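PDB 4WU0: similar to yteR (Bacilus subtilis) from Clostridium acetobutylicum, which probably hydrolyses unsaturated rhamnogalacturonan fragments of pectin, as a glycoside hydrolase of family GH105 related to YteR. Local coordinates for residues L132-T137 and A208-T212; F197-A201 and E263-M269; M202-V206 and I229-C233. All blocks are in the same frame, centred on the assembly; numbering follows the deposited sequence.

Contact 1 (L132-T137 and A208-T212); sequences LYMGAT and ALADT
Two nearly parallel helices of the buried core meet here, Leu132-Thr137 on helix 129-146 and Ala208-Thr212 on helix 199-215, with segment axes 9.6 Å apart and inclined by 25°. Ala208 is the small residue that lets the backbones close in: its CA lies 4.5 Å from Tyr133 CA. Its methyl CB sits between the turns of the other helix, 3.7 Å from Tyr133 CA and only 3.2 Å from Thr137 OG1.

That hydroxyl is turned back on its own helix, OG1 lying beside the backbone N (chi1 -57°), and donates to Leu132 O at 2.9 Å. Leu132 O also takes Thr137 N, from the opposite face of its carbonyl plane, in the wider pi-type turn of 132-136. Thr212 does the same on its side, its OG1 and N both bonding to Ala208 O, and the two threonine hydroxyls come within 3.2 Å of each other, OG1 to OG1. Thr137 CG2 rests on Asp211 CB.

Tyr133 presents a ring edge to Ala208 and to Asp211 OD2, which is 3.6 Å from Tyr133 CE1; the ring and carboxylate planes are 49° apart. The other oxygen, Asp211 OD1, is held by Tyr272 and Lys276, while Lys81 makes a cation-pi contact with the ring. Close, near-parallel packing of this kind fits neighbouring inner helices of the (alpha/alpha)6 barrel of GH88 and GH105 enzymes.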
ATOM      1  N   LEU A 132       5.794  -5.133   2.534  1.00 13.66           N
ATOM      2  CA  LEU A 132       6.286  -4.120   3.444  1.00 13.10           C
ATOM      3  C   LEU A 132       5.171  -3.212   3.910  1.00 14.33           C
ATOM      4  O   LEU A 132       5.209  -2.713   5.026  1.00 14.97           O
ATOM      5  CB  LEU A 132       7.406  -3.300   2.795  1.00 12.90           C
ATOM      6  CG  LEU A 132       8.795  -3.937   2.880  1.00 12.64           C
ATOM      7  CD1 LEU A 132       9.279  -3.968   4.319  1.00 16.07           C
ATOM      8  CD2 LEU A 132       8.820  -5.331   2.261  1.00 14.29           C
ATOM      9  N   TYR A 133       4.173  -2.995   3.061  1.00 12.19           N
ATOM     10  CA  TYR A 133       3.028  -2.169   3.428  1.00 12.49           C
ATOM     11  C   TYR A 133       2.061  -2.968   4.289  1.00 13.62           C
ATOM     12  O   TYR A 133       1.538  -2.447   5.275  1.00 14.29           O
ATOM     13  CB  TYR A 133       2.281  -1.685   2.184  1.00 14.53           C
ATOM     14  CG  TYR A 133       1.144  -0.749   2.506  1.00 12.04           C
ATOM     15  CD1 TYR A 133       1.390   0.550   2.903  1.00 14.00           C
ATOM     16  CD2 TYR A 133      -0.172  -1.168   2.435  1.00 11.95           C
ATOM     17  CE1 TYR A 133       0.359   1.391   3.189  1.00 12.01           C
ATOM     18  CE2 TYR A 133      -1.212  -0.325   2.719  1.00 14.02           C
ATOM     19  CZ  TYR A 133      -0.950   0.958   3.087  1.00 12.91           C
ATOM     20  OH  TYR A 133      -1.997   1.825   3.355  1.00 13.54           O
ATOM     21  N   MET A 134       1.827  -4.233   3.928  1.00 12.72           N
ATOM     22  CA  MET A 134       0.823  -5.039   4.636  1.00 12.18           C
ATOM     23  C   MET A 134       1.265  -5.443   6.035  1.00 12.40           C
ATOM     24  O   MET A 134       0.444  -5.558   6.957  1.00 15.35           O
ATOM     25  CB  MET A 134       0.502  -6.321   3.871  1.00 12.64           C
ATOM     26  CG  MET A 134       0.296  -6.145   2.378  1.00 15.37           C
ATOM     27  SD  MET A 134      -1.001  -4.991   1.986  1.00 15.93           S
ATOM     28  CE  MET A 134      -0.756  -4.884   0.198  1.00 16.72           C
ATOM     29  N   GLY A 135       2.550  -5.744   6.156  1.00 13.10           N
ATOM     30  CA  GLY A 135       3.093  -6.425   7.323  1.00 14.79           C
ATOM     31  C   GLY A 135       3.894  -5.505   8.209  1.00 13.63           C
ATOM     32  O   GLY A 135       3.419  -5.108   9.246  1.00 15.38           O
ATOM     33  N   ALA A 136       5.100  -5.166   7.772  1.00 14.07           N
ATOM     34  CA  ALA A 136       5.969  -4.292   8.550  1.00 16.82           C
ATOM     35  C   ALA A 136       5.284  -2.998   8.961  1.00 14.66           C
ATOM     36  O   ALA A 136       5.435  -2.555  10.100  1.00 13.54           O
ATOM     37  CB  ALA A 136       7.225  -3.990   7.773  1.00 13.57           C
ATOM     38  N   THR A 137       4.522  -2.389   8.051  1.00 13.03           N
ATOM     39  CA  THR A 137       3.839  -1.134   8.357  1.00 12.85           C
ATOM     40  C   THR A 137       2.705  -1.310   9.379  1.00 11.99           C
ATOM     41  O   THR A 137       2.508  -0.457  10.249  1.00 13.23           O
ATOM     42  CB  THR A 137       3.334  -0.421   7.064  1.00 12.22           C
ATOM     43  OG1 THR A 137       4.449  -0.207   6.194  1.00 12.55           O
ATOM     44  CG2 THR A 137       2.678   0.910   7.342  1.00 12.98           C
ATOM     45  N   ALA A 208       4.506   2.607   2.465  1.00 11.75           N
ATOM     46  CA  ALA A 208       4.997   1.901   3.642  1.00 12.65           C
ATOM     47  C   ALA A 208       6.049   2.725   4.361  1.00 14.21           C
ATOM     48  O   ALA A 208       6.033   2.821   5.589  1.00 13.61           O
ATOM     49  CB  ALA A 208       5.552   0.552   3.264  1.00 12.42           C
ATOM     50  N   LEU A 209       6.968   3.321   3.602  1.00 11.27           N
ATOM     51  CA  LEU A 209       7.991   4.165   4.198  1.00 13.15           C
ATOM     52  C   LEU A 209       7.379   5.383   4.896  1.00 14.71           C
ATOM     53  O   LEU A 209       7.670   5.655   6.072  1.00 14.10           O
ATOM     54  CB  LEU A 209       9.021   4.609   3.155  1.00 13.14           C
ATOM     55  CG  LEU A 209       9.999   3.531   2.659  1.00 13.83           C
ATOM     56  CD1 LEU A 209      10.632   3.929   1.334  1.00 13.02           C
ATOM     57  CD2 LEU A 209      11.098   3.335   3.687  1.00 15.30           C
ATOM     58  N   ALA A 210       6.540   6.120   4.186  1.00 12.82           N
ATOM     59  CA  ALA A 210       5.946   7.315   4.755  1.00 14.48           C
ATOM     60  C   ALA A 210       5.152   6.993   6.024  1.00 12.32           C
ATOM     61  O   ALA A 210       5.249   7.703   7.020  1.00 14.65           O
ATOM     62  CB  ALA A 210       5.052   8.021   3.732  1.00 15.28           C
ATOM     63  N   ASP A 211       4.365   5.928   5.989  1.00 11.92           N
ATOM     64  CA  ASP A 211       3.502   5.588   7.102  1.00 12.18           C
ATOM     65  C   ASP A 211       4.293   5.003   8.284  1.00 13.95           C
ATOM     66  O   ASP A 211       3.890   5.156   9.450  1.00 16.86           O
ATOM     67  CB  ASP A 211       2.442   4.595   6.670  1.00 12.07           C
ATOM     68  CG  ASP A 211       1.445   5.165   5.663  1.00 15.40           C
ATOM     69  OD1 ASP A 211       1.411   6.404   5.442  1.00 14.40           O
ATOM     70  OD2 ASP A 211       0.641   4.353   5.126  1.00 14.70           O
ATOM     71  N   THR A 212       5.401   4.324   7.996  1.00 12.23           N
ATOM     72  CA  THR A 212       6.221   3.761   9.065  1.00 12.56           C
ATOM     73  C   THR A 212       7.077   4.836   9.745  1.00 13.07           C
ATOM     74  O   THR A 212       7.150   4.916  10.976  1.00 13.36           O
ATOM     75  CB  THR A 212       7.112   2.627   8.535  1.00 12.46           C
ATOM     76  OG1 THR A 212       6.277   1.527   8.167  1.00 13.09           O
ATOM     77  CG2 THR A 212       8.110   2.152   9.582  1.00 12.93           C
TER

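Contact 2 (F197-A201 and E263-M269); sequences FWGRA and EASGSSM
Glu263 OE2 is gripped twice from Ser265: the hydroxyl OG donates to its syn lone pair at 2.7 Å, and the backbone N comes in from above the carboxylate plane. Its partner oxygen, Glu263 OE1, takes Gly266 N at 2.8 Å, also on the syn side. Glu263 thereby caps the N-terminus of helix 264-279, its chain bent at chi2 (-79°) to fold the carboxylate back over the first turn. The start of the helix would probably favour the negative charge.

Ser265 OG passes the link on to Arg200. It receives Arg200 NH2 at 2.8 Å, with an N-H...O angle of 158° and the oxygen almost in the guanidinium plane, whereas Arg200 NH2 and Glu263 OE2 form just a long salt bridge of 3.9 Å. Cys317 draws the same groups together, its O accepting from Arg200 NH2 and its N donating to Glu263 OE2. A water donates to Glu263 OE1 and accepts a weak bond from Arg200 N.

Two helix starts of the (alpha/alpha)6 barrel are joined in this way, and glycine allows their close approach: Gly266 CA is 3.8 Å from Arg200 CA. Trp198, the N-cap residue of helix 199-215, turns an edge of its indole to one guanidinium face of Arg200, CZ2 lying 3.4 Å above that plane, toward its rim. The extended Met269 side chain slants across the arginine's aliphatic part, CE 3.7 Å from Arg200 CD.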
ATOM      1  N   PHE A 197       9.904  -3.281 -12.901  1.00 14.37           N
ATOM      2  CA  PHE A 197       9.437  -2.300 -11.931  1.00 14.00           C
ATOM      3  C   PHE A 197       7.948  -2.076 -12.157  1.00 13.80           C
ATOM      4  O   PHE A 197       7.533  -1.451 -13.132  1.00 15.28           O
ATOM      5  CB  PHE A 197      10.199  -0.983 -12.078  1.00 14.38           C
ATOM      6  CG  PHE A 197      11.690  -1.142 -12.110  1.00 14.80           C
ATOM      7  CD1 PHE A 197      12.377  -1.679 -11.024  1.00 14.63           C
ATOM      8  CD2 PHE A 197      12.404  -0.730 -13.219  1.00 15.49           C
ATOM      9  CE1 PHE A 197      13.753  -1.808 -11.085  1.00 15.17           C
ATOM     10  CE2 PHE A 197      13.770  -0.861 -13.298  1.00 16.02           C
ATOM     11  CZ  PHE A 197      14.451  -1.403 -12.227  1.00 15.87           C
ATOM     12  N   TRP A 198       7.155  -2.621 -11.250  1.00 14.68           N
ATOM     13  CA  TRP A 198       5.700  -2.510 -11.300  1.00 13.22           C
ATOM     14  C   TRP A 198       5.260  -1.305 -10.496  1.00 13.35           C
ATOM     15  O   TRP A 198       5.683  -1.121  -9.355  1.00 13.63           O
ATOM     16  CB  TRP A 198       5.076  -3.786 -10.733  1.00 12.96           C
ATOM     17  CG  TRP A 198       3.585  -3.813 -10.774  1.00 12.96           C
ATOM     18  CD1 TRP A 198       2.777  -3.311 -11.743  1.00 13.34           C
ATOM     19  CD2 TRP A 198       2.717  -4.362  -9.773  1.00 12.70           C
ATOM     20  NE1 TRP A 198       1.456  -3.530 -11.414  1.00 13.60           N
ATOM     21  CE2 TRP A 198       1.401  -4.172 -10.208  1.00 12.94           C
ATOM     22  CE3 TRP A 198       2.935  -4.997  -8.548  1.00 12.39           C
ATOM     23  CZ2 TRP A 198       0.299  -4.594  -9.460  1.00 12.88           C
ATOM     24  CZ3 TRP A 198       1.851  -5.411  -7.820  1.00 12.40           C
ATOM     25  CH2 TRP A 198       0.547  -5.213  -8.280  1.00 13.53           C
ATOM     26  N   GLY A 199       4.423  -0.473 -11.104  1.00 13.31           N
ATOM     27  CA  GLY A 199       3.964   0.753 -10.480  1.00 13.59           C
ATOM     28  C   GLY A 199       3.399   0.573  -9.084  1.00 13.58           C
ATOM     29  O   GLY A 199       3.809   1.250  -8.132  1.00 13.13           O
ATOM     30  N   ARG A 200       2.433  -0.327  -8.947  1.00 11.85           N
ATOM     31  CA  ARG A 200       1.793  -0.474  -7.646  1.00 11.42           C
ATOM     32  C   ARG A 200       2.770  -0.997  -6.581  1.00 11.25           C
ATOM     33  O   ARG A 200       2.683  -0.594  -5.425  1.00 11.82           O
ATOM     34  CB  ARG A 200       0.541  -1.352  -7.723  1.00 11.73           C
ATOM     35  CG  ARG A 200      -0.039  -1.617  -6.337  1.00 12.25           C
ATOM     36  CD  ARG A 200      -1.527  -1.932  -6.279  1.00 12.56           C
ATOM     37  NE  ARG A 200      -1.890  -3.245  -6.810  1.00 12.63           N
ATOM     38  CZ  ARG A 200      -2.706  -3.456  -7.835  1.00 13.89           C
ATOM     39  NH1 ARG A 200      -3.001  -4.695  -8.181  1.00 13.69           N
ATOM     40  NH2 ARG A 200      -3.277  -2.453  -8.488  1.00 14.44           N
ATOM     41  N   ALA A 201       3.701  -1.841  -6.972  1.00 12.14           N
ATOM     42  CA  ALA A 201       4.690  -2.348  -6.017  1.00 12.36           C
ATOM     43  C   ALA A 201       5.554  -1.227  -5.468  1.00 12.01           C
ATOM     44  O   ALA A 201       5.783  -1.138  -4.242  1.00 12.02           O
ATOM     45  CB  ALA A 201       5.520  -3.404  -6.640  1.00 14.40           C
ATOM     46  N   GLU A 263      -1.349   3.933 -14.976  1.00 13.67           N
ATOM     47  CA  GLU A 263      -2.092   3.080 -14.050  1.00 12.04           C
ATOM     48  C   GLU A 263      -2.401   3.829 -12.754  1.00 15.70           C
ATOM     49  O   GLU A 263      -1.538   4.490 -12.160  1.00 12.88           O
ATOM     50  CB  GLU A 263      -1.320   1.772 -13.819  1.00 12.11           C
ATOM     51  CG  GLU A 263      -2.118   0.676 -13.127  1.00 13.03           C
ATOM     52  CD  GLU A 263      -2.231   0.848 -11.622  1.00 13.62           C
ATOM     53  OE1 GLU A 263      -1.252   1.311 -11.018  1.00 14.64           O
ATOM     54  OE2 GLU A 263      -3.294   0.490 -11.023  1.00 12.38           O
ATOM     55  N   ALA A 264      -3.652   3.720 -12.321  1.00 12.30           N
ATOM     56  CA  ALA A 264      -4.192   4.626 -11.307  1.00 13.77           C
ATOM     57  C   ALA A 264      -3.778   4.311  -9.883  1.00 14.92           C
ATOM     58  O   ALA A 264      -3.599   5.231  -9.066  1.00 13.20           O
ATOM     59  CB  ALA A 264      -5.717   4.650 -11.393  1.00 15.19           C
ATOM     60  N   SER A 265      -3.696   3.030  -9.530  1.00 10.59           N
ATOM     61  CA  SER A 265      -3.420   2.707  -8.145  1.00 11.13           C
ATOM     62  C   SER A 265      -1.977   3.056  -7.769  1.00 13.36           C
ATOM     63  O   SER A 265      -1.753   3.732  -6.771  1.00 13.30           O
ATOM     64  CB  SER A 265      -3.784   1.256  -7.811  1.00 11.67           C
ATOM     65  OG  SER A 265      -2.892   0.330  -8.397  1.00 13.48           O
ATOM     66  N   GLY A 266      -1.012   2.628  -8.569  1.00 11.45           N
ATOM     67  CA  GLY A 266       0.371   3.004  -8.323  1.00 13.93           C
ATOM     68  C   GLY A 266       0.562   4.519  -8.355  1.00 14.36           C
ATOM     69  O   GLY A 266       1.217   5.077  -7.473  1.00 14.79           O
ATOM     70  N   SER A 267      -0.031   5.203  -9.331  1.00 13.10           N
ATOM     71  CA  SER A 267       0.095   6.653  -9.422  1.00 13.71           C
ATOM     72  C   SER A 267      -0.459   7.335  -8.182  1.00 11.94           C
ATOM     73  O   SER A 267       0.146   8.265  -7.667  1.00 13.30           O
ATOM     74  CB  SER A 267      -0.626   7.177 -10.676  1.00 12.78           C
ATOM     75  OG  SER A 267       0.038   6.747 -11.855  1.00 13.83           O
ATOM     76  N   SER A 268      -1.611   6.880  -7.695  1.00 10.67           N
ATOM     77  CA  SER A 268      -2.220   7.486  -6.510  1.00 10.06           C
ATOM     78  C   SER A 268      -1.356   7.288  -5.270  1.00 12.27           C
ATOM     79  O   SER A 268      -1.234   8.180  -4.421  1.00 12.13           O
ATOM     80  CB  SER A 268      -3.620   6.912  -6.271  1.00 13.07           C
ATOM     81  OG  SER A 268      -4.546   7.322  -7.275  1.00 12.62           O
ATOM     82  N   MET A 269      -0.791   6.093  -5.154  1.00 11.60           N
ATOM     83  CA  MET A 269       0.068   5.752  -4.018  1.00 11.58           C
ATOM     84  C   MET A 269       1.299   6.644  -4.015  1.00 13.45           C
ATOM     85  O   MET A 269       1.725   7.132  -2.956  1.00 12.96           O
ATOM     86  CB  MET A 269       0.512   4.309  -4.109  1.00 10.81           C
ATOM     87  CG  MET A 269      -0.564   3.323  -3.852  1.00 10.44           C
ATOM     88  SD  MET A 269       0.065   1.642  -3.940  1.00 13.08           S
ATOM     89  CE  MET A 269      -1.474   0.769  -3.758  1.00 13.57           C
TER
HETATM   90  O   HOH W   1       1.047  -0.294 -11.458  1.00 15.56           O

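Contact 3 (M202-V206 and I229-C233); sequences MGWYV and ILNNC
Helices 199-215 and 223-240 run roughly antiparallel here, the segments 202-206 and 229-233 making an angle of 148° with their axes 11.0 Å apart at closest approach. Cys233 lies at the middle of the apolar interface. Its CB meets Val206 CG1 at 3.7 Å and the methyl end of Met202, CE, at 4.0 Å. Met202 reaches it because its chain is bent at both chi2 and chi3, which brings CE round toward the second helix.

The sulfur of Cys233 points at Tyr205 and lies at the rim of the ring, practically in its plane: SG is 5.1 Å from the ring centroid and 89° off the normal. This is an edge-on sulfur-aromatic contact, with SG nearest to Tyr205 CD2. Farther along the same edge the Ile229 methyl CG2 packs on Tyr205 CE2 and is 3.6 Å from Tyr205 OH, the two side chains crossing at about a right angle. With CG anti to its backbone N (chi1 -168°), the tyrosine extends past Cys233 to Ile229, and its hydroxyl is hydrogen-bonded to Phe159 O on helix 152-166.

Leu230 and Val206 also cross at about a right angle, with CD1 of Leu230 4.0 Å from Val206 CB. A buried, largely apolar seam of this kind is consistent with the antiparallel packing of successive helices in the (alpha/alpha)6 barrel of GH88 and GH105 enzymes.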
ATOM      1  N   MET A 202       6.051  -0.353  -6.337  1.00 12.71           N
ATOM      2  CA  MET A 202       6.745   0.821  -5.830  1.00 13.17           C
ATOM      3  C   MET A 202       5.832   1.679  -4.974  1.00 14.50           C
ATOM      4  O   MET A 202       6.265   2.230  -3.980  1.00 13.66           O
ATOM      5  CB  MET A 202       7.329   1.666  -6.959  1.00 15.23           C
ATOM      6  CG  MET A 202       8.642   1.153  -7.502  1.00 15.44           C
ATOM      7  SD  MET A 202      10.006   1.201  -6.306  1.00 18.35           S
ATOM      8  CE  MET A 202      10.246   2.960  -6.011  1.00 18.12           C
ATOM      9  N   GLY A 203       4.570   1.814  -5.364  1.00 11.46           N
ATOM     10  CA  GLY A 203       3.600   2.550  -4.566  1.00 13.13           C
ATOM     11  C   GLY A 203       3.473   1.983  -3.154  1.00 11.88           C
ATOM     12  O   GLY A 203       3.466   2.727  -2.182  1.00 11.45           O
ATOM     13  N   TRP A 204       3.364   0.662  -3.028  1.00 11.13           N
ATOM     14  CA  TRP A 204       3.294   0.045  -1.712  1.00 11.96           C
ATOM     15  C   TRP A 204       4.498   0.434  -0.865  1.00 12.13           C
ATOM     16  O   TRP A 204       4.368   0.775   0.304  1.00 12.45           O
ATOM     17  CB  TRP A 204       3.275  -1.472  -1.808  1.00 11.97           C
ATOM     18  CG  TRP A 204       1.993  -2.118  -2.363  1.00 11.86           C
ATOM     19  CD1 TRP A 204       1.929  -3.090  -3.327  1.00 13.03           C
ATOM     20  CD2 TRP A 204       0.631  -1.885  -1.956  1.00 11.61           C
ATOM     21  NE1 TRP A 204       0.634  -3.468  -3.535  1.00 12.88           N
ATOM     22  CE2 TRP A 204      -0.183  -2.734  -2.721  1.00 12.26           C
ATOM     23  CE3 TRP A 204       0.020  -1.041  -1.023  1.00 11.64           C
ATOM     24  CZ2 TRP A 204      -1.562  -2.757  -2.599  1.00 12.58           C
ATOM     25  CZ3 TRP A 204      -1.351  -1.081  -0.898  1.00 13.90           C
ATOM     26  CH2 TRP A 204      -2.126  -1.937  -1.676  1.00 15.28           C
ATOM     27  N   TYR A 205       5.680   0.358  -1.467  1.00 13.79           N
ATOM     28  CA  TYR A 205       6.902   0.584  -0.711  1.00 13.03           C
ATOM     29  C   TYR A 205       7.013   2.043  -0.261  1.00 12.04           C
ATOM     30  O   TYR A 205       7.400   2.308   0.886  1.00 12.55           O
ATOM     31  CB  TYR A 205       8.139   0.166  -1.508  1.00 13.56           C
ATOM     32  CG  TYR A 205       9.408   0.113  -0.692  1.00 12.44           C
ATOM     33  CD1 TYR A 205       9.592  -0.840   0.295  1.00 16.14           C
ATOM     34  CD2 TYR A 205      10.441   0.997  -0.937  1.00 12.28           C
ATOM     35  CE1 TYR A 205      10.770  -0.892   1.054  1.00 14.26           C
ATOM     36  CE2 TYR A 205      11.624   0.932  -0.207  1.00 13.56           C
ATOM     37  CZ  TYR A 205      11.771  -0.004   0.785  1.00 13.49           C
ATOM     38  OH  TYR A 205      12.918  -0.040   1.523  1.00 16.05           O
ATOM     39  N   VAL A 206       6.698   2.998  -1.138  1.00 10.77           N
ATOM     40  CA  VAL A 206       6.762   4.398  -0.696  1.00 11.98           C
ATOM     41  C   VAL A 206       5.680   4.770   0.324  1.00 12.50           C
ATOM     42  O   VAL A 206       5.941   5.526   1.264  1.00 12.31           O
ATOM     43  CB  VAL A 206       6.861   5.428  -1.853  1.00 11.63           C
ATOM     44  CG1 VAL A 206       8.149   5.216  -2.617  1.00 14.91           C
ATOM     45  CG2 VAL A 206       5.678   5.368  -2.787  1.00 11.92           C
ATOM     46  N   ILE A 229      16.041   6.476   2.110  1.00 14.90           N
ATOM     47  CA  ILE A 229      15.484   5.532   1.155  1.00 15.18           C
ATOM     48  C   ILE A 229      14.259   6.134   0.477  1.00 13.73           C
ATOM     49  O   ILE A 229      14.094   6.030  -0.730  1.00 14.67           O
ATOM     50  CB  ILE A 229      15.091   4.194   1.858  1.00 14.07           C
ATOM     51  CG1 ILE A 229      16.350   3.467   2.328  1.00 16.96           C
ATOM     52  CG2 ILE A 229      14.249   3.291   0.941  1.00 14.62           C
ATOM     53  CD1 ILE A 229      16.072   2.271   3.222  1.00 19.77           C
ATOM     54  N   LEU A 230      13.389   6.779   1.252  1.00 14.07           N
ATOM     55  CA  LEU A 230      12.216   7.411   0.657  1.00 14.76           C
ATOM     56  C   LEU A 230      12.606   8.501  -0.355  1.00 13.40           C
ATOM     57  O   LEU A 230      12.043   8.582  -1.465  1.00 15.39           O
ATOM     58  CB  LEU A 230      11.301   7.981   1.744  1.00 14.20           C
ATOM     59  CG  LEU A 230      10.063   8.731   1.236  1.00 12.50           C
ATOM     60  CD1 LEU A 230       9.158   7.860   0.397  1.00 14.76           C
ATOM     61  CD2 LEU A 230       9.265   9.287   2.410  1.00 16.14           C
ATOM     62  N   ASN A 231      13.563   9.344   0.016  1.00 14.14           N
ATOM     63  CA  ASN A 231      14.030  10.364  -0.912  1.00 14.78           C
ATOM     64  C   ASN A 231      14.575   9.732  -2.176  1.00 15.04           C
ATOM     65  O   ASN A 231      14.308  10.222  -3.275  1.00 16.67           O
ATOM     66  CB  ASN A 231      15.083  11.257  -0.275  1.00 19.09           C
ATOM     67  CG  ASN A 231      14.474  12.372   0.519  1.00 19.84           C
ATOM     68  OD1 ASN A 231      14.237  13.457   0.005  1.00 19.04           O
ATOM     69  ND2 ASN A 231      14.198  12.110   1.778  1.00 18.10           N
ATOM     70  N   ASN A 232      15.374   8.689  -2.024  1.00 16.69           N
ATOM     71  CA  ASN A 232      15.946   8.018  -3.191  1.00 17.87           C
ATOM     72  C   ASN A 232      14.878   7.416  -4.096  1.00 15.10           C
ATOM     73  O   ASN A 232      15.007   7.456  -5.331  1.00 16.03           O
ATOM     74  CB  ASN A 232      16.942   6.933  -2.751  1.00 19.00           C
ATOM     75  CG  ASN A 232      18.195   7.503  -2.140  1.00 25.46           C
ATOM     76  OD1 ASN A 232      18.522   8.671  -2.325  1.00 26.12           O
ATOM     77  ND2 ASN A 232      18.913   6.671  -1.412  1.00 30.12           N
ATOM     78  N   CYS A 233      13.835   6.856  -3.490  1.00 14.11           N
ATOM     79  CA  CYS A 233      12.739   6.276  -4.261  1.00 14.62           C
ATOM     80  C   CYS A 233      12.003   7.369  -5.028  1.00 14.90           C
ATOM     81  O   CYS A 233      11.622   7.171  -6.173  1.00 14.50           O
ATOM     82  CB  CYS A 233      11.749   5.540  -3.353  1.00 16.10           C
ATOM     83  SG  CYS A 233      12.358   3.929  -2.727  1.00 18.14           S
TER

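Helix 199-215 runs through all three contacts: its first turn serves contact 2, the next turn or so contact 3, and the following residues contact 1. Contacts 1 and 2 have centres 16 Å apart and do not touch; contact 3 bridges them. Trp204, on segment 202-206 but not touching 229-233, links both, packing CE3 at 3.5 Å on Tyr133 CD2 of contact 1 and CZ3 at 3.4 Å on Met269 CE of contact 2. Leu209 CD1 of contact 1 also reaches Ile229 CG2 of contact 3, at 3.7 Å. One helix thus packs against helices 129-146, 223-240 and 264-279. The contacts belong to the helical core, and none of them includes a bound substrate.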